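PDB 3RJY: endoglucanase FnCel5A from Fervidobacterium nodosum, which probably hydrolyses internal beta-1,4-glucosidic bonds of cellulose-like glucans, working as an endoglucanase at high temperature. Local coordinates for residues H22-G27 against L290-F295; S57-I62 against N101-E106. All blocks are in the same frame, centred on the assembly; numbering follows the deposited sequence.

Interaction 1 of 2, residues H22-G27 against L290-F295; sequences HGINMG and LAYWEF. With GLC (alpha-D-glucopyranose), chain D.
The indole of Trp293 is the flat group on which this contact turns, with Asn25 OD1 at its rim, in the ring plane. One face carries the bound glucose, whose C2 lies 3.2 Å above the ring plane, off centre; Glu294 CG rests on the opposite face. The backbones belong to the closing seam of a (beta/alpha)8 TIM barrel, where first strand 22-25 and last strand 289-292 run parallel. Gly23 N to Leu290 O, Tyr292 N to Gly23 O and Asn25 N to Tyr292 O zip the seam, and beyond the strands Phe295 N still reaches Asn25 O at 2.9 Å. His22, Ile24, Leu290 and Tyr292 face the surrounding helices, which suits the aliphatic chains: Leu290 CD1 lies against His22 CD2, while Ile24 CD1 meets the edge of the Phe295 ring. Met26 runs alongside that ring; its bend at chi2 sets the sulfur 5.0 Å from the ring centroid, an oblique Met-aromatic contact, and a further bend at chi3 brings CE to Phe295 CD2.

Inside the barrel, Asn25 crosses Trp293 at about a right angle, its CB 3.4 Å from Trp293 CE3 and its amide plane turned 58° from the indole. Its OD1 accepts a bond from Arg59 and its ND2 gives one to Gly259 O, so an amide fits a place needing both donor and acceptor. Trp293 NE1 donates to GLC O6 at 2.8 Å. With an alanine here, the sugar would probably lose both its flat platform and a hydrogen-bond donor to O6. A cis peptide joins Trp293 to Glu294. Glycine suits Gly27, since a beta carbon would clash with Glu294 CG. Glu294 OE1 is hydrogen-bonded to Phe299 N, and one water donates to both Gly27 O and Glu294 OE2.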
ATOM      1  N   HIS A  22      -9.195  -5.881  -6.603  1.00 21.94           N
ATOM      2  CA  HIS A  22      -8.732  -4.628  -7.208  1.00 22.26           C
ATOM      3  C   HIS A  22      -9.114  -3.505  -6.266  1.00 21.80           C
ATOM      4  O   HIS A  22     -10.290  -3.231  -6.059  1.00 21.92           O
ATOM      5  CB  HIS A  22      -9.385  -4.395  -8.568  1.00 21.72           C
ATOM      6  CG  HIS A  22      -8.972  -5.377  -9.610  1.00 24.12           C
ATOM      7  ND1 HIS A  22      -9.311  -6.712  -9.547  1.00 25.81           N
ATOM      8  CD2 HIS A  22      -8.275  -5.218 -10.763  1.00 25.16           C
ATOM      9  CE1 HIS A  22      -8.818  -7.339 -10.603  1.00 25.40           C
ATOM     10  NE2 HIS A  22      -8.189  -6.455 -11.357  1.00 25.23           N
ATOM     11  N   GLY A  23      -8.108  -2.861  -5.702  1.00 21.73           N
ATOM     12  CA  GLY A  23      -8.330  -1.862  -4.692  1.00 21.39           C
ATOM     13  C   GLY A  23      -7.731  -0.534  -5.077  1.00 21.45           C
ATOM     14  O   GLY A  23      -7.247  -0.355  -6.206  1.00 20.51           O
ATOM     15  N   ILE A  24      -7.782   0.395  -4.122  1.00 21.49           N
ATOM     16  CA  ILE A  24      -7.275   1.747  -4.323  1.00 22.00           C
ATOM     17  C   ILE A  24      -6.714   2.295  -3.009  1.00 21.76           C
ATOM     18  O   ILE A  24      -7.177   1.928  -1.938  1.00 21.33           O
ATOM     19  CB  ILE A  24      -8.367   2.677  -4.949  1.00 21.94           C
ATOM     20  CG1 ILE A  24      -7.747   3.928  -5.580  1.00 21.42           C
ATOM     21  CG2 ILE A  24      -9.445   3.001  -3.963  1.00 20.62           C
ATOM     22  CD1 ILE A  24      -8.645   4.606  -6.599  1.00 22.46           C
ATOM     23  N   ASN A  25      -5.677   3.121  -3.118  1.00 22.42           N
ATOM     24  CA  ASN A  25      -5.050   3.774  -1.968  1.00 22.57           C
ATOM     25  C   ASN A  25      -5.745   5.108  -1.658  1.00 23.20           C
ATOM     26  O   ASN A  25      -6.008   5.895  -2.562  1.00 22.98           O
ATOM     27  CB  ASN A  25      -3.572   4.033  -2.269  1.00 22.17           C
ATOM     28  CG  ASN A  25      -2.691   2.829  -2.009  1.00 21.92           C
ATOM     29  OD1 ASN A  25      -2.183   2.644  -0.897  1.00 22.70           O
ATOM     30  ND2 ASN A  25      -2.469   2.022  -3.039  1.00 21.78           N
ATOM     31  N   MET A  26      -6.030   5.354  -0.384  1.00 23.68           N
ATOM     32  CA  MET A  26      -6.521   6.653   0.064  1.00 24.16           C
ATOM     33  C   MET A  26      -5.292   7.520   0.394  1.00 24.34           C
ATOM     34  O   MET A  26      -4.909   7.668   1.549  1.00 23.81           O
ATOM     35  CB  MET A  26      -7.446   6.457   1.271  1.00 24.39           C
ATOM     36  CG  MET A  26      -8.074   7.709   1.823  1.00 25.49           C
ATOM     37  SD  MET A  26      -9.250   8.562   0.738  1.00 27.73           S
ATOM     38  CE  MET A  26     -10.595   7.384   0.593  1.00 22.98           C
ATOM     39  N   GLY A  27      -4.672   8.057  -0.654  1.00 24.88           N
ATOM     40  CA  GLY A  27      -3.364   8.716  -0.564  1.00 25.36           C
ATOM     41  C   GLY A  27      -3.495  10.144  -0.106  1.00 25.86           C
ATOM     42  O   GLY A  27      -4.579  10.716  -0.183  1.00 25.50           O
ATOM     43  N   LEU A 290      -4.200  -6.131  -6.122  1.00 22.69           N
ATOM     44  CA  LEU A 290      -3.594  -4.831  -6.452  1.00 23.03           C
ATOM     45  C   LEU A 290      -4.363  -3.638  -5.922  1.00 22.96           C
ATOM     46  O   LEU A 290      -5.546  -3.736  -5.630  1.00 22.82           O
ATOM     47  CB  LEU A 290      -3.368  -4.699  -7.968  1.00 23.44           C
ATOM     48  CG  LEU A 290      -4.552  -4.897  -8.916  1.00 24.73           C
ATOM     49  CD1 LEU A 290      -5.389  -3.602  -9.022  1.00 25.52           C
ATOM     50  CD2 LEU A 290      -4.046  -5.319 -10.263  1.00 26.65           C
ATOM     51  N   ALA A 291      -3.664  -2.514  -5.778  1.00 23.07           N
ATOM     52  CA  ALA A 291      -4.266  -1.292  -5.283  1.00 22.68           C
ATOM     53  C   ALA A 291      -3.624  -0.106  -5.983  1.00 22.68           C
ATOM     54  O   ALA A 291      -2.423   0.114  -5.893  1.00 23.20           O
ATOM     55  CB  ALA A 291      -4.120  -1.190  -3.760  1.00 22.06           C
ATOM     56  N   TYR A 292      -4.441   0.645  -6.699  1.00 23.15           N
ATOM     57  CA  TYR A 292      -3.978   1.787  -7.460  1.00 23.16           C
ATOM     58  C   TYR A 292      -3.594   2.940  -6.527  1.00 23.07           C
ATOM     59  O   TYR A 292      -4.282   3.219  -5.545  1.00 22.69           O
ATOM     60  CB  TYR A 292      -5.044   2.229  -8.480  1.00 23.25           C
ATOM     61  CG  TYR A 292      -4.598   3.399  -9.332  1.00 24.04           C
ATOM     62  CD1 TYR A 292      -3.832   3.198 -10.492  1.00 21.93           C
ATOM     63  CD2 TYR A 292      -4.916   4.711  -8.962  1.00 22.07           C
ATOM     64  CE1 TYR A 292      -3.425   4.269 -11.275  1.00 21.90           C
ATOM     65  CE2 TYR A 292      -4.505   5.794  -9.733  1.00 23.19           C
ATOM     66  CZ  TYR A 292      -3.753   5.572 -10.880  1.00 23.36           C
ATOM     67  OH  TYR A 292      -3.340   6.653 -11.635  1.00 24.32           O
ATOM     68  N   TRP A 293      -2.457   3.560  -6.829  1.00 22.93           N
ATOM     69  CA  TRP A 293      -2.048   4.810  -6.195  1.00 22.97           C
ATOM     70  C   TRP A 293      -2.348   5.997  -7.140  1.00 22.50           C
ATOM     71  O   TRP A 293      -1.710   6.133  -8.179  1.00 21.53           O
ATOM     72  CB  TRP A 293      -0.551   4.771  -5.837  1.00 22.39           C
ATOM     73  CG  TRP A 293      -0.094   5.986  -5.059  1.00 22.58           C
ATOM     74  CD1 TRP A 293       0.400   7.159  -5.577  1.00 22.54           C
ATOM     75  CD2 TRP A 293      -0.100   6.152  -3.629  1.00 21.97           C
ATOM     76  NE1 TRP A 293       0.696   8.040  -4.560  1.00 22.46           N
ATOM     77  CE2 TRP A 293       0.413   7.447  -3.355  1.00 23.20           C
ATOM     78  CE3 TRP A 293      -0.479   5.336  -2.560  1.00 22.44           C
ATOM     79  CZ2 TRP A 293       0.533   7.951  -2.045  1.00 22.16           C
ATOM     80  CZ3 TRP A 293      -0.342   5.828  -1.247  1.00 22.51           C
ATOM     81  CH2 TRP A 293       0.170   7.118  -1.005  1.00 22.51           C
ATOM     82  N   GLU A 294      -3.323   6.845  -6.816  1.00 23.11           N
ATOM     83  CA  GLU A 294      -4.178   6.769  -5.625  1.00 23.67           C
ATOM     84  C   GLU A 294      -5.579   7.290  -5.961  1.00 23.68           C
ATOM     85  O   GLU A 294      -5.893   7.567  -7.129  1.00 23.57           O
ATOM     86  CB  GLU A 294      -3.570   7.536  -4.421  1.00 23.56           C
ATOM     87  CG  GLU A 294      -2.656   8.728  -4.767  1.00 25.25           C
ATOM     88  CD  GLU A 294      -3.396   9.944  -5.310  1.00 26.65           C
ATOM     89  OE1 GLU A 294      -2.725  10.764  -5.975  1.00 27.07           O
ATOM     90  OE2 GLU A 294      -4.623  10.098  -5.058  1.00 27.16           O
ATOM     91  N   PHE A 295      -6.408   7.441  -4.933  1.00 24.22           N
ATOM     92  CA  PHE A 295      -7.822   7.804  -5.103  1.00 24.70           C
ATOM     93  C   PHE A 295      -8.105   9.146  -5.828  1.00 25.37           C
ATOM     94  O   PHE A 295      -8.787   9.159  -6.856  1.00 25.51           O
ATOM     95  CB  PHE A 295      -8.544   7.728  -3.742  1.00 24.55           C
ATOM     96  CG  PHE A 295      -9.987   8.137  -3.785  1.00 23.79           C
ATOM     97  CD1 PHE A 295     -10.839   7.655  -4.779  1.00 22.83           C
ATOM     98  CD2 PHE A 295     -10.502   8.983  -2.812  1.00 22.95           C
ATOM     99  CE1 PHE A 295     -12.165   8.039  -4.821  1.00 22.15           C
ATOM    100  CE2 PHE A 295     -11.837   9.355  -2.837  1.00 22.69           C
ATOM    101  CZ  PHE A 295     -12.667   8.887  -3.841  1.00 22.65           C
TER
HETATM  102  C1  GLC D 403       3.669   8.022  -1.794  1.00 54.59           C
HETATM  103  C2  GLC D 403       3.611   6.985  -2.932  1.00 53.13           C
HETATM  104  C3  GLC D 403       4.671   7.219  -3.999  1.00 53.81           C
HETATM  105  C4  GLC D 403       4.702   8.658  -4.509  1.00 54.00           C
HETATM  106  C5  GLC D 403       4.543   9.671  -3.381  1.00 53.69           C
HETATM  107  C6  GLC D 403       3.429  10.717  -3.625  1.00 52.84           C
HETATM  108  O1  GLC D 403       3.842   7.401  -0.512  1.00 52.28           O
HETATM  109  O2  GLC D 403       3.716   5.678  -2.426  1.00 52.00           O
HETATM  110  O3  GLC D 403       4.363   6.385  -5.082  1.00 54.54           O
HETATM  111  O4  GLC D 403       5.956   8.913  -5.104  1.00 54.08           O
HETATM  112  O5  GLC D 403       4.616   9.057  -2.079  1.00 53.42           O
HETATM  113  O6  GLC D 403       2.273  10.398  -4.398  1.00 50.12           O
HETATM  114  O   HOH W   1      -5.911   9.643  -2.670  1.00 21.80           O

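Interaction 2 of 2, residues S57-I62 against N101-E106. With GLC (alpha-D-glucopyranose), chain D.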
ATOM      1  N   SER A  57     -11.426  -3.152  -2.325  1.00 22.07           N
ATOM      2  CA  SER A  57     -10.666  -2.845  -1.133  1.00 22.05           C
ATOM      3  C   SER A  57     -10.123  -1.427  -1.162  1.00 22.04           C
ATOM      4  O   SER A  57     -10.072  -0.799  -2.223  1.00 22.39           O
ATOM      5  CB  SER A  57      -9.518  -3.844  -0.977  1.00 21.69           C
ATOM      6  OG  SER A  57      -8.603  -3.741  -2.057  1.00 23.12           O
ATOM      7  N   VAL A  58      -9.718  -0.940   0.012  1.00 21.69           N
ATOM      8  CA  VAL A  58      -9.057   0.350   0.149  1.00 21.61           C
ATOM      9  C   VAL A  58      -7.832   0.172   1.073  1.00 21.66           C
ATOM     10  O   VAL A  58      -7.928  -0.444   2.139  1.00 21.37           O
ATOM     11  CB  VAL A  58     -10.043   1.480   0.666  1.00 21.89           C
ATOM     12  CG1 VAL A  58     -10.676   1.119   2.029  1.00 21.80           C
ATOM     13  CG2 VAL A  58      -9.340   2.826   0.757  1.00 22.55           C
ATOM     14  N   ARG A  59      -6.678   0.677   0.637  1.00 21.43           N
ATOM     15  CA  ARG A  59      -5.490   0.674   1.464  1.00 21.45           C
ATOM     16  C   ARG A  59      -5.355   2.074   2.085  1.00 21.92           C
ATOM     17  O   ARG A  59      -5.476   3.077   1.399  1.00 21.22           O
ATOM     18  CB  ARG A  59      -4.253   0.258   0.653  1.00 21.82           C
ATOM     19  CG  ARG A  59      -2.923   0.383   1.400  1.00 20.13           C
ATOM     20  CD  ARG A  59      -1.797  -0.225   0.591  1.00 20.86           C
ATOM     21  NE  ARG A  59      -0.506  -0.193   1.286  1.00 18.57           N
ATOM     22  CZ  ARG A  59       0.477   0.679   1.043  1.00 17.86           C
ATOM     23  NH1 ARG A  59       0.333   1.636   0.142  1.00 17.31           N
ATOM     24  NH2 ARG A  59       1.613   0.602   1.728  1.00 18.16           N
ATOM     25  N   ILE A  60      -5.158   2.119   3.405  1.00 22.16           N
ATOM     26  CA  ILE A  60      -5.131   3.382   4.124  1.00 21.63           C
ATOM     27  C   ILE A  60      -3.776   3.620   4.791  1.00 21.67           C
ATOM     28  O   ILE A  60      -3.538   3.142   5.910  1.00 21.93           O
ATOM     29  CB  ILE A  60      -6.310   3.512   5.137  1.00 21.50           C
ATOM     30  CG1 ILE A  60      -7.656   3.253   4.429  1.00 20.66           C
ATOM     31  CG2 ILE A  60      -6.298   4.916   5.797  1.00 21.50           C
ATOM     32  CD1 ILE A  60      -8.868   3.128   5.351  1.00 21.03           C
ATOM     33  N   PRO A  61      -2.879   4.361   4.096  1.00 21.58           N
ATOM     34  CA  PRO A  61      -1.608   4.772   4.697  1.00 21.39           C
ATOM     35  C   PRO A  61      -1.856   5.638   5.951  1.00 21.97           C
ATOM     36  O   PRO A  61      -2.668   6.577   5.910  1.00 21.54           O
ATOM     37  CB  PRO A  61      -0.944   5.603   3.594  1.00 21.79           C
ATOM     38  CG  PRO A  61      -1.661   5.209   2.293  1.00 21.29           C
ATOM     39  CD  PRO A  61      -3.040   4.866   2.714  1.00 21.17           C
ATOM     40  N   ILE A  62      -1.158   5.312   7.044  1.00 21.57           N
ATOM     41  CA  ILE A  62      -1.278   6.038   8.308  1.00 21.27           C
ATOM     42  C   ILE A  62       0.117   6.317   8.899  1.00 21.76           C
ATOM     43  O   ILE A  62       0.919   5.396   9.076  1.00 20.97           O
ATOM     44  CB  ILE A  62      -2.172   5.289   9.335  1.00 20.98           C
ATOM     45  CG1 ILE A  62      -3.555   4.978   8.730  1.00 21.53           C
ATOM     46  CG2 ILE A  62      -2.338   6.138  10.602  1.00 20.69           C
ATOM     47  CD1 ILE A  62      -4.421   3.946   9.490  1.00 20.05           C
ATOM     48  N   ASN A 101      -2.005   0.540   7.543  1.00 20.82           N
ATOM     49  CA  ASN A 101      -0.558   0.345   7.698  1.00 21.43           C
ATOM     50  C   ASN A 101       0.089   1.320   8.681  1.00 21.89           C
ATOM     51  O   ASN A 101      -0.616   2.084   9.352  1.00 21.93           O
ATOM     52  CB  ASN A 101       0.150   0.362   6.341  1.00 20.76           C
ATOM     53  CG  ASN A 101       0.307   1.759   5.762  1.00 21.57           C
ATOM     54  OD1 ASN A 101       0.181   2.774   6.472  1.00 21.97           O
ATOM     55  ND2 ASN A 101       0.612   1.818   4.469  1.00 18.02           N
ATOM     56  N   CYS A 102       1.414   1.229   8.803  1.00 22.31           N
ATOM     57  CA  CYS A 102       2.238   2.317   9.317  1.00 22.61           C
ATOM     58  C   CYS A 102       3.068   2.842   8.129  1.00 22.66           C
ATOM     59  O   CYS A 102       3.683   2.062   7.416  1.00 22.92           O
ATOM     60  CB  CYS A 102       3.126   1.842  10.473  1.00 22.01           C
ATOM     61  SG  CYS A 102       3.951   3.201  11.359  1.00 23.65           S
ATOM     62  N   HIS A 103       3.054   4.155   7.908  1.00 22.95           N
ATOM     63  CA  HIS A 103       3.558   4.759   6.670  1.00 23.48           C
ATOM     64  C   HIS A 103       4.369   6.017   7.022  1.00 23.74           C
ATOM     65  O   HIS A 103       3.959   6.796   7.890  1.00 24.28           O
ATOM     66  CB  HIS A 103       2.335   5.170   5.836  1.00 23.57           C
ATOM     67  CG  HIS A 103       2.520   5.123   4.347  1.00 22.67           C
ATOM     68  ND1 HIS A 103       3.155   6.122   3.638  1.00 24.25           N
ATOM     69  CD2 HIS A 103       2.058   4.247   3.422  1.00 23.19           C
ATOM     70  CE1 HIS A 103       3.119   5.839   2.348  1.00 23.31           C
ATOM     71  NE2 HIS A 103       2.451   4.709   2.189  1.00 23.92           N
ATOM     72  N   HIS A 104       5.500   6.229   6.358  1.00 23.77           N
ATOM     73  CA  HIS A 104       6.301   7.470   6.544  1.00 23.90           C
ATOM     74  C   HIS A 104       6.830   7.661   7.991  1.00 24.51           C
ATOM     75  O   HIS A 104       6.753   8.759   8.571  1.00 23.50           O
ATOM     76  CB  HIS A 104       5.515   8.720   6.105  1.00 23.64           C
ATOM     77  CG  HIS A 104       5.226   8.800   4.631  1.00 23.59           C
ATOM     78  ND1 HIS A 104       6.093   8.338   3.665  1.00 24.52           N
ATOM     79  CD2 HIS A 104       4.166   9.320   3.963  1.00 24.07           C
ATOM     80  CE1 HIS A 104       5.573   8.553   2.467  1.00 23.45           C
ATOM     81  NE2 HIS A 104       4.409   9.158   2.621  1.00 22.67           N
ATOM     82  N   PHE A 105       7.348   6.582   8.573  1.00 24.89           N
ATOM     83  CA  PHE A 105       7.974   6.636   9.890  1.00 25.69           C
ATOM     84  C   PHE A 105       9.435   7.001   9.611  1.00 26.19           C
ATOM     85  O   PHE A 105      10.283   6.125   9.460  1.00 26.68           O
ATOM     86  CB  PHE A 105       7.848   5.264  10.561  1.00 25.57           C
ATOM     87  CG  PHE A 105       8.211   5.235  12.039  1.00 25.84           C
ATOM     88  CD1 PHE A 105       7.897   4.108  12.801  1.00 24.27           C
ATOM     89  CD2 PHE A 105       8.865   6.306  12.661  1.00 23.98           C
ATOM     90  CE1 PHE A 105       8.227   4.045  14.149  1.00 24.65           C
ATOM     91  CE2 PHE A 105       9.190   6.256  14.007  1.00 23.37           C
ATOM     92  CZ  PHE A 105       8.873   5.124  14.755  1.00 24.59           C
ATOM     93  N   GLU A 106       9.700   8.303   9.497  1.00 26.98           N
ATOM     94  CA  GLU A 106      11.004   8.817   9.025  1.00 27.95           C
ATOM     95  C   GLU A 106      12.194   8.412   9.897  1.00 27.41           C
ATOM     96  O   GLU A 106      13.262   8.117   9.376  1.00 27.10           O
ATOM     97  CB  GLU A 106      10.948  10.335   8.866  1.00 27.74           C
ATOM     98  CG  GLU A 106       9.852  10.798   7.897  1.00 29.15           C
ATOM     99  CD  GLU A 106       9.667  12.309   7.852  1.00 30.62           C
ATOM    100  OE1 GLU A 106      10.256  13.025   8.686  1.00 34.20           O
ATOM    101  OE2 GLU A 106       8.917  12.790   6.973  1.00 35.86           O
TER
HETATM  102  C1  GLC D 403       3.669   8.022  -1.794  1.00 54.59           C
HETATM  103  C2  GLC D 403       3.611   6.985  -2.932  1.00 53.13           C
HETATM  104  C3  GLC D 403       4.671   7.219  -3.999  1.00 53.81           C
HETATM  105  C4  GLC D 403       4.702   8.658  -4.509  1.00 54.00           C
HETATM  106  C5  GLC D 403       4.543   9.671  -3.381  1.00 53.69           C
HETATM  107  C6  GLC D 403       3.429  10.717  -3.625  1.00 52.84           C
HETATM  108  O1  GLC D 403       3.842   7.401  -0.512  1.00 52.28           O
HETATM  109  O2  GLC D 403       3.716   5.678  -2.426  1.00 52.00           O
HETATM  110  O3  GLC D 403       4.363   6.385  -5.082  1.00 54.54           O
HETATM  111  O4  GLC D 403       5.956   8.913  -5.104  1.00 54.08           O
HETATM  112  O5  GLC D 403       4.616   9.057  -2.079  1.00 53.42           O
HETATM  113  O6  GLC D 403       2.273  10.398  -4.398  1.00 50.12           O
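With CG between its own backbone N and carbonyl carbon (chi1 76°), Asn101 brings its amide against the backbone of Pro61 and Ile62, OD1 toward Ile62 N, and Arg59, extended from CG to NE, stretches its guanidinium to the same amide. The two ends of the carboxamide have different tasks. OD1 accepts the N-H of Ile62 at 2.9 Å, the donor tilted 25° from the carbonyl plane, so the side chain takes up a backbone donor just past the end of strand 57-60. ND2 lies over one face of the Arg59 guanidinium, 3.2 Å from Arg59 NH2, with the planes 77° apart; both groups are donors, so this is packing and not a bond. The charge of Arg59 is met elsewhere, by salt bridges to Glu140 and Glu260.

Two backbone bonds flank the amide: Asn101 N to Ile60 O is weak, whereas His103 N comes within 2.7 Å of Ile62 O, rising above its carbonyl plane. The second of these fixes the loop beside Pro61, whose CB packs over one face of the His103 imidazole, 3.6 Å from the ring centroid, a CH-pi contact. A proline serves well here, since its rigid ring offers carbon to the imidazole. Around the rim of the His103 ring lie Arg59 NH2 and, in the ring plane, GLC O1, which is 3.3 Å from His103 CE1; the histidine thus forms part of the glucose pocket.

This loop follows the third strand of the TIM barrel, 97-101, and leads into helix 106-110. Ile60 and Ile62 pack on helix 78-93, Cys102 packs on Leu119 and Trp123 of helix 112-130, and the Arg59 side chain touches Ile99 of strand 97-101.

Interaction 1 closes the barrel between its first and last strands, and interaction 2 lies where the second strand meets the loop after the third; their centres are about 11 Å apart. The two join through adjacent strands 22-25 and 57-60: Ile24 O and Arg59 N, 2.9 Å apart, probably form a backbone bond, and Asn25 OD1 probably accepts from Arg59 NH1, also at 2.9 Å. That arginine therefore links Asn25 at the seam to Glu260, its salt-bridge partner, which also hydrogen-bonds the sugar. Both contacts reach the same glucose: Trp293 packs its indole face against C1 and C2 and bonds O6, while His103 and His104 approach O1.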